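Local coordinates for protein transketolase (Campylobacter jejuni, PDB 3M6L) that belongs to the transketolase family of thiamine diphosphate-dependent enzymes and binds thiamine diphosphate, calcium and ribose-5-phosphate, at residues 341-346 and 498-503; 411-416 and 439-444. All blocks are in the same frame, centred on the assembly; numbering follows the deposited sequence.

Contact 1 (341-346 and 498-503). With R5P (ribose-5-phosphate), chain F.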
loop_
_atom_site.group_PDB
_atom_site.type_symbol
_atom_site.label_atom_id
_atom_site.label_comp_id
_atom_site.label_asym_id
_atom_site.label_seq_id
_atom_site.Cartn_x
_atom_site.Cartn_y
_atom_site.Cartn_z
ATOM N N LEU A 341 20.523 18.275 15.669
ATOM C CA LEU A 341 19.148 18.035 15.856
ATOM C C LEU A 341 18.744 16.757 15.120
ATOM O O LEU A 341 19.420 16.392 14.232
ATOM C CB LEU A 341 18.269 19.134 15.343
ATOM C CG LEU A 341 18.685 19.772 14.053
ATOM C CD1 LEU A 341 18.262 18.953 12.726
ATOM C CD2 LEU A 341 18.057 21.260 14.200
ATOM N N ALA A 342 17.698 16.141 15.582
ATOM C CA ALA A 342 17.035 15.073 14.735
ATOM C C ALA A 342 16.383 15.847 13.591
ATOM O O ALA A 342 15.735 16.874 13.781
ATOM C CB ALA A 342 15.997 14.267 15.499
ATOM N N THR A 343 16.375 15.277 12.378
ATOM C CA THR A 343 15.804 16.031 11.290
ATOM C C THR A 343 14.261 15.994 11.308
ATOM O O THR A 343 13.618 16.835 10.633
ATOM C CB THR A 343 16.358 15.606 9.915
ATOM O OG1 THR A 343 16.212 14.178 9.804
ATOM C CG2 THR A 343 17.801 16.064 9.694
ATOM N N ARG A 344 13.669 15.168 12.135
ATOM C CA ARG A 344 12.241 15.305 12.326
ATOM C C ARG A 344 11.938 16.614 13.040
ATOM O O ARG A 344 10.935 17.166 12.860
ATOM C CB ARG A 344 11.600 14.145 13.114
ATOM C CG ARG A 344 12.132 13.866 14.499
ATOM C CD ARG A 344 11.266 12.886 15.258
ATOM N NE ARG A 344 11.876 12.467 16.507
ATOM C CZ ARG A 344 11.281 11.816 17.467
ATOM N NH1 ARG A 344 10.013 11.538 17.409
ATOM N NH2 ARG A 344 11.991 11.493 18.531
ATOM N N ASP A 345 12.848 17.019 13.906
ATOM C CA ASP A 345 12.667 18.269 14.671
ATOM C C ASP A 345 12.998 19.529 13.865
ATOM O O ASP A 345 12.211 20.522 13.872
ATOM C CB ASP A 345 13.557 18.274 15.931
ATOM C CG ASP A 345 13.125 17.256 16.983
ATOM O OD1 ASP A 345 11.930 16.962 17.151
ATOM O OD2 ASP A 345 14.012 16.692 17.667
ATOM N N SER A 346 14.101 19.539 13.108
ATOM C CA SER A 346 14.328 20.619 12.173
ATOM C C SER A 346 13.127 20.754 11.237
ATOM O O SER A 346 12.641 21.838 10.889
ATOM C CB SER A 346 15.597 20.566 11.446
ATOM O OG SER A 346 15.687 19.295 10.688
ATOM N N PHE A 498 10.208 13.904 2.222
ATOM C CA PHE A 498 11.224 14.253 3.182
ATOM C C PHE A 498 11.432 13.070 4.139
ATOM O O PHE A 498 10.525 12.654 4.881
ATOM C CB PHE A 498 10.833 15.543 3.978
ATOM C CG PHE A 498 10.792 16.711 3.088
ATOM C CD1 PHE A 498 11.866 17.564 2.887
ATOM C CD2 PHE A 498 9.627 16.985 2.435
ATOM C CE1 PHE A 498 11.731 18.615 1.973
ATOM C CE2 PHE A 498 9.524 18.007 1.549
ATOM C CZ PHE A 498 10.566 18.852 1.331
ATOM N N VAL A 499 12.623 12.481 4.080
ATOM C CA VAL A 499 12.983 11.291 4.810
ATOM C C VAL A 499 13.849 11.683 5.953
ATOM O O VAL A 499 14.977 12.166 5.748
ATOM C CB VAL A 499 13.716 10.250 3.945
ATOM C CG1 VAL A 499 14.207 9.024 4.759
ATOM C CG2 VAL A 499 12.736 9.911 2.826
ATOM N N LEU A 500 13.308 11.554 7.186
ATOM C CA LEU A 500 13.850 12.297 8.381
ATOM C C LEU A 500 14.135 11.312 9.515
ATOM O O LEU A 500 13.417 10.322 9.704
ATOM C CB LEU A 500 12.793 13.327 8.839
ATOM C CG LEU A 500 12.352 14.265 7.768
ATOM C CD1 LEU A 500 10.970 14.967 7.996
ATOM C CD2 LEU A 500 13.414 15.231 7.347
ATOM N N SER A 501 15.085 11.669 10.401
ATOM C CA SER A 501 15.490 10.809 11.471
ATOM C C SER A 501 14.679 10.966 12.736
ATOM O O SER A 501 14.182 12.122 13.027
ATOM C CB SER A 501 16.961 11.029 11.823
ATOM O OG SER A 501 17.089 12.316 12.466
ATOM N N ARG A 502 14.604 9.888 13.498
ATOM C CA ARG A 502 14.127 9.914 14.893
ATOM C C ARG A 502 15.190 10.520 15.773
ATOM O O ARG A 502 14.911 11.267 16.680
ATOM C CB ARG A 502 13.820 8.494 15.365
ATOM C CG ARG A 502 13.197 8.388 16.736
ATOM C CD ARG A 502 12.891 6.921 17.187
ATOM N NE ARG A 502 12.182 6.891 18.462
ATOM C CZ ARG A 502 12.707 6.502 19.622
ATOM N NH1 ARG A 502 11.940 6.532 20.723
ATOM N NH2 ARG A 502 13.981 6.054 19.703
ATOM N N GLN A 503 16.429 10.096 15.548
ATOM C CA GLN A 503 17.537 10.350 16.411
ATOM C C GLN A 503 18.318 11.601 16.044
ATOM O O GLN A 503 18.343 12.031 14.884
ATOM C CB GLN A 503 18.482 9.095 16.458
ATOM C CG GLN A 503 19.462 8.965 15.342
ATOM C CD GLN A 503 18.815 8.318 14.063
ATOM O OE1 GLN A 503 17.587 8.107 14.008
ATOM N NE2 GLN A 503 19.677 7.901 13.130
HETATM C C1 R5P F . 4.208 2.244 16.793
HETATM O O1 R5P F . 3.577 0.943 17.042
HETATM C C2 R5P F . 4.503 2.993 18.102
HETATM O O2 R5P F . 3.362 3.677 18.657
HETATM C C3 R5P F . 5.770 3.889 18.172
HETATM O O3 R5P F . 6.473 3.063 19.092
HETATM C C4 R5P F . 5.850 5.255 18.929
HETATM O O4 R5P F . 4.633 6.000 18.721
HETATM C C5 R5P F . 7.169 6.083 18.666
HETATM O O5 R5P F . 7.599 7.029 19.725
HETATM P P R5P F . 8.813 8.127 19.486
HETATM O O1P R5P F . 8.239 9.595 19.076
HETATM O O2P R5P F . 9.651 7.415 18.294
HETATM O O3P R5P F . 9.787 8.296 20.609
HETATM O O HOH W 1 17.147 12.795 7.497
#

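Contact 2 (411-416 and 439-444). With R5P (ribose-5-phosphate), chain F.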
loop_
_atom_site.group_PDB
_atom_site.type_symbol
_atom_site.label_atom_id
_atom_site.label_comp_id
_atom_site.label_asym_id
_atom_site.label_seq_id
_atom_site.Cartn_x
_atom_site.Cartn_y
_atom_site.Cartn_z
ATOM N N LEU A 411 -1.618 23.958 -0.400
ATOM C CA LEU A 411 -0.270 23.356 -0.444
ATOM C C LEU A 411 -0.245 22.352 0.688
ATOM O O LEU A 411 0.079 22.692 1.831
ATOM C CB LEU A 411 0.801 24.461 -0.170
ATOM C CG LEU A 411 0.915 25.388 -1.348
ATOM C CD1 LEU A 411 1.692 26.698 -0.797
ATOM C CD2 LEU A 411 1.641 24.693 -2.502
ATOM N N PRO A 412 -0.671 21.089 0.479
ATOM C CA PRO A 412 -0.795 20.119 1.558
ATOM C C PRO A 412 0.446 19.285 1.857
ATOM O O PRO A 412 1.272 19.025 0.974
ATOM C CB PRO A 412 -1.911 19.196 1.046
ATOM C CG PRO A 412 -1.613 19.229 -0.458
ATOM C CD PRO A 412 -1.169 20.575 -0.792
ATOM N N PHE A 413 0.545 18.867 3.128
ATOM C CA PHE A 413 1.502 17.819 3.516
ATOM C C PHE A 413 0.792 16.663 4.180
ATOM O O PHE A 413 -0.198 16.818 4.899
ATOM C CB PHE A 413 2.664 18.353 4.307
ATOM C CG PHE A 413 2.309 18.775 5.696
ATOM C CD1 PHE A 413 2.299 17.859 6.766
ATOM C CD2 PHE A 413 2.015 20.128 5.981
ATOM C CE1 PHE A 413 1.989 18.275 8.065
ATOM C CE2 PHE A 413 1.689 20.538 7.284
ATOM C CZ PHE A 413 1.644 19.608 8.303
ATOM N N SER A 414 1.311 15.419 3.907
ATOM C CA SER A 414 0.917 14.194 4.558
ATOM C C SER A 414 2.082 13.654 5.346
ATOM O O SER A 414 3.198 13.657 4.869
ATOM C CB SER A 414 0.526 13.113 3.484
ATOM O OG SER A 414 -0.531 13.547 2.617
ATOM N N ALA A 415 1.842 13.140 6.550
ATOM C CA ALA A 415 2.918 12.644 7.353
ATOM C C ALA A 415 2.647 11.301 8.055
ATOM O O ALA A 415 1.530 11.012 8.519
ATOM C CB ALA A 415 3.219 13.707 8.537
ATOM N N THR A 416 3.646 10.411 8.021
ATOM C CA THR A 416 3.676 9.180 8.787
ATOM C C THR A 416 5.133 8.740 8.967
ATOM O O THR A 416 6.067 9.424 8.549
ATOM C CB THR A 416 2.752 8.036 8.152
ATOM O OG1 THR A 416 2.702 6.903 9.020
ATOM C CG2 THR A 416 3.291 7.836 6.714
ATOM N N PHE A 439 3.434 17.409 -0.486
ATOM C CA PHE A 439 4.651 17.072 0.255
ATOM C C PHE A 439 4.458 15.966 1.245
ATOM O O PHE A 439 3.499 15.961 1.995
ATOM C CB PHE A 439 5.211 18.333 0.998
ATOM C CG PHE A 439 5.219 19.525 0.101
ATOM C CD1 PHE A 439 6.148 19.600 -0.904
ATOM C CD2 PHE A 439 4.257 20.550 0.210
ATOM C CE1 PHE A 439 6.115 20.648 -1.819
ATOM C CE2 PHE A 439 4.244 21.601 -0.730
ATOM C CZ PHE A 439 5.182 21.634 -1.705
ATOM N N PHE A 440 5.349 14.968 1.185
ATOM C CA PHE A 440 5.252 13.786 2.017
ATOM C C PHE A 440 6.288 13.775 3.080
ATOM O O PHE A 440 7.488 13.893 2.772
ATOM C CB PHE A 440 5.366 12.482 1.136
ATOM C CG PHE A 440 4.228 12.315 0.222
ATOM C CD1 PHE A 440 3.169 11.453 0.544
ATOM C CD2 PHE A 440 4.120 13.017 -0.982
ATOM C CE1 PHE A 440 2.112 11.318 -0.361
ATOM C CE2 PHE A 440 3.052 12.873 -1.799
ATOM C CZ PHE A 440 2.063 12.012 -1.466
ATOM N N ILE A 441 5.871 13.685 4.333
ATOM C CA ILE A 441 6.826 13.842 5.436
ATOM C C ILE A 441 6.956 12.482 6.141
ATOM O O ILE A 441 5.985 11.938 6.661
ATOM C CB ILE A 441 6.263 14.839 6.444
ATOM C CG1 ILE A 441 5.896 16.184 5.783
ATOM C CG2 ILE A 441 7.217 14.878 7.643
ATOM C CD1 ILE A 441 6.983 16.753 5.058
ATOM N N PHE A 442 8.162 11.889 6.085
ATOM C CA PHE A 442 8.349 10.564 6.540
ATOM C C PHE A 442 9.485 10.549 7.553
ATOM O O PHE A 442 10.653 10.606 7.172
ATOM C CB PHE A 442 8.782 9.623 5.394
ATOM C CG PHE A 442 7.759 9.446 4.268
ATOM C CD1 PHE A 442 6.384 9.312 4.524
ATOM C CD2 PHE A 442 8.203 9.428 3.017
ATOM C CE1 PHE A 442 5.494 9.080 3.446
ATOM C CE2 PHE A 442 7.331 9.236 1.928
ATOM C CZ PHE A 442 5.955 9.080 2.214
ATOM N N THR A 443 9.150 10.391 8.790
ATOM C CA THR A 443 10.111 10.299 9.858
ATOM C C THR A 443 10.509 8.837 10.193
ATOM O O THR A 443 9.960 7.800 9.657
ATOM C CB THR A 443 9.614 11.085 11.123
ATOM O OG1 THR A 443 8.636 10.334 11.833
ATOM C CG2 THR A 443 9.090 12.467 10.705
ATOM N N HIS A 444 11.428 8.668 11.123
ATOM C CA HIS A 444 11.843 7.356 11.620
ATOM C C HIS A 444 12.365 6.509 10.496
ATOM O O HIS A 444 11.886 5.413 10.218
ATOM C CB HIS A 444 10.680 6.700 12.336
ATOM C CG HIS A 444 10.312 7.390 13.616
ATOM N ND1 HIS A 444 9.821 8.677 13.641
ATOM C CD2 HIS A 444 10.194 6.896 14.873
ATOM C CE1 HIS A 444 9.595 9.002 14.914
ATOM N NE2 HIS A 444 9.741 7.922 15.672
HETATM C C1 R5P F . 4.208 2.244 16.793
HETATM O O1 R5P F . 3.577 0.943 17.042
HETATM C C2 R5P F . 4.503 2.993 18.102
HETATM O O2 R5P F . 3.362 3.677 18.657
HETATM C C3 R5P F . 5.770 3.889 18.172
HETATM O O3 R5P F . 6.473 3.063 19.092
HETATM C C4 R5P F . 5.850 5.255 18.929
HETATM O O4 R5P F . 4.633 6.000 18.721
HETATM C C5 R5P F . 7.169 6.083 18.666
HETATM O O5 R5P F . 7.599 7.029 19.725
HETATM P P R5P F . 8.813 8.127 19.486
HETATM O O1P R5P F . 8.239 9.595 19.076
HETATM O O2P R5P F . 9.651 7.415 18.294
HETATM O O3P R5P F . 9.787 8.296 20.609
#

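Contact 1 (341-346 and 498-503)
Arg344 and Arg502 extend side by side in the same direction, their guanidinium planes 35° apart, with Arg502 CG over one face of the Arg344 group. Both end on the phosphate of ribose-5-phosphate. Arg502 NE meets O2P of the ligand in a short, straight bond of 2.6 Å and 169°, and its NH1 takes O3P at 2.8 Å; Arg344 NH1 reaches O1P of the ligand at 3.1 Å. Arg344 NH1 also bonds to Ser371 O, so the ligand and this carbonyl together hold the guanidinium, to which a bent, weak bond from Arg344 NE to Arg502 O adds little. Ser371, Asp452 and His444, with His259 of the second subunit, provide further hydrogen bonds to the ligand. Behind the guanidinium groups, Arg344 N bonds to Ser501 O in the carbonyl plane, and the methyl of Ala342 sits against the carbonyl oxygens of Arg502 and Gln503.

Ala342 is the N-cap of helix 343-357, and segment 498-503 carries the chain out of strand 496-499, so the contact joins a helix start to the C-terminal end of a strand in the parallel sheet of the pyrimidine-binding domain, the place where ligand sites commonly lie in alpha/beta folds.

Farther from the phosphate, Thr343 and Ser501 exchange two hydrogen bonds, each backbone amide reaching the other residue's hydroxyl. Ser501 N gives its hydrogen to Thr343 OG1 at 2.8 Å, and Thr343 N gives its own to Ser501 OG at 3.0 Å. The first torsion of Thr343 (chi1 52°) sets OG1 between its backbone N and carbonyl carbon, where the amide of Ser501 can reach it. Ser501 OG donates in turn to Gln503 O at 2.7 Å, while Thr343 OG1 donates to a water that bridges to Val499 O.

Contact 2 (411-416 and 439-444)
Ile441 N donates to Ser414 O in the shortest of the five backbone bonds between the strands, 2.7 Å, the amide nearly in line with the carbonyl. The ladder runs from Phe439 N on Pro412 O to Thr443 N on Thr416 O, and CA-H groups of Phe413, Phe440, Ala415 and Phe442 add contacts to carbonyl oxygens. On one face Phe413 CB meets Phe439 CB, Phe413 CD1 lies 4.1 Å from Ile441 CG1, and Ala415 CB packs on Ile441 CB at 3.9 Å. On the other, with Thr416 OG1 anti to the backbone N (chi1 -174°), the methyl CG2 comes up to the CD1-CE1 side of the Phe442 ring, 4.1 Å from CD1. Ser414 OG on that face is bonded to His438 and Asn401. Past the last bond the chain turns to His444, whose ND1 donates to Thr443 OG1 at 2.7 Å, while NE2 donates to O2P of ribose-5-phosphate at 2.7 Å. Bonds at both nitrogens limit the ring's rotation, though Thr443 OG1, also bonded to Asn372, is tilted from its plane. Strands 411-417 and 439-443, linked through helix 421-434, form a beta-alpha-beta unit of a thiamine diphosphate-binding fold, with the ligand site at its C-terminal strand ends.

How the contacts relate
The centres of contacts 1 and 2 lie about 12 Å apart within the pyrimidine-binding domain. Along the chain contact 2 is nested inside the loop that contact 1 closes: 341-346 comes first, then 411-416 and 439-444, and finally 498-503. Strands 439-443 and 496-499 are neighbours in the six-stranded parallel sheet, and Phe498 N and O probably bond to Phe440 O and Phe442 N, respectively. At the ligand end, His444 CD2 packs 3.6 Å from Arg502 CD, and His444 CE1 also touches Arg344 NH1. The start of helix 343-357 and the C-terminal ends of strands 439-443 and 496-499 thus together bring Arg344, His444 and Arg502 to one phosphate.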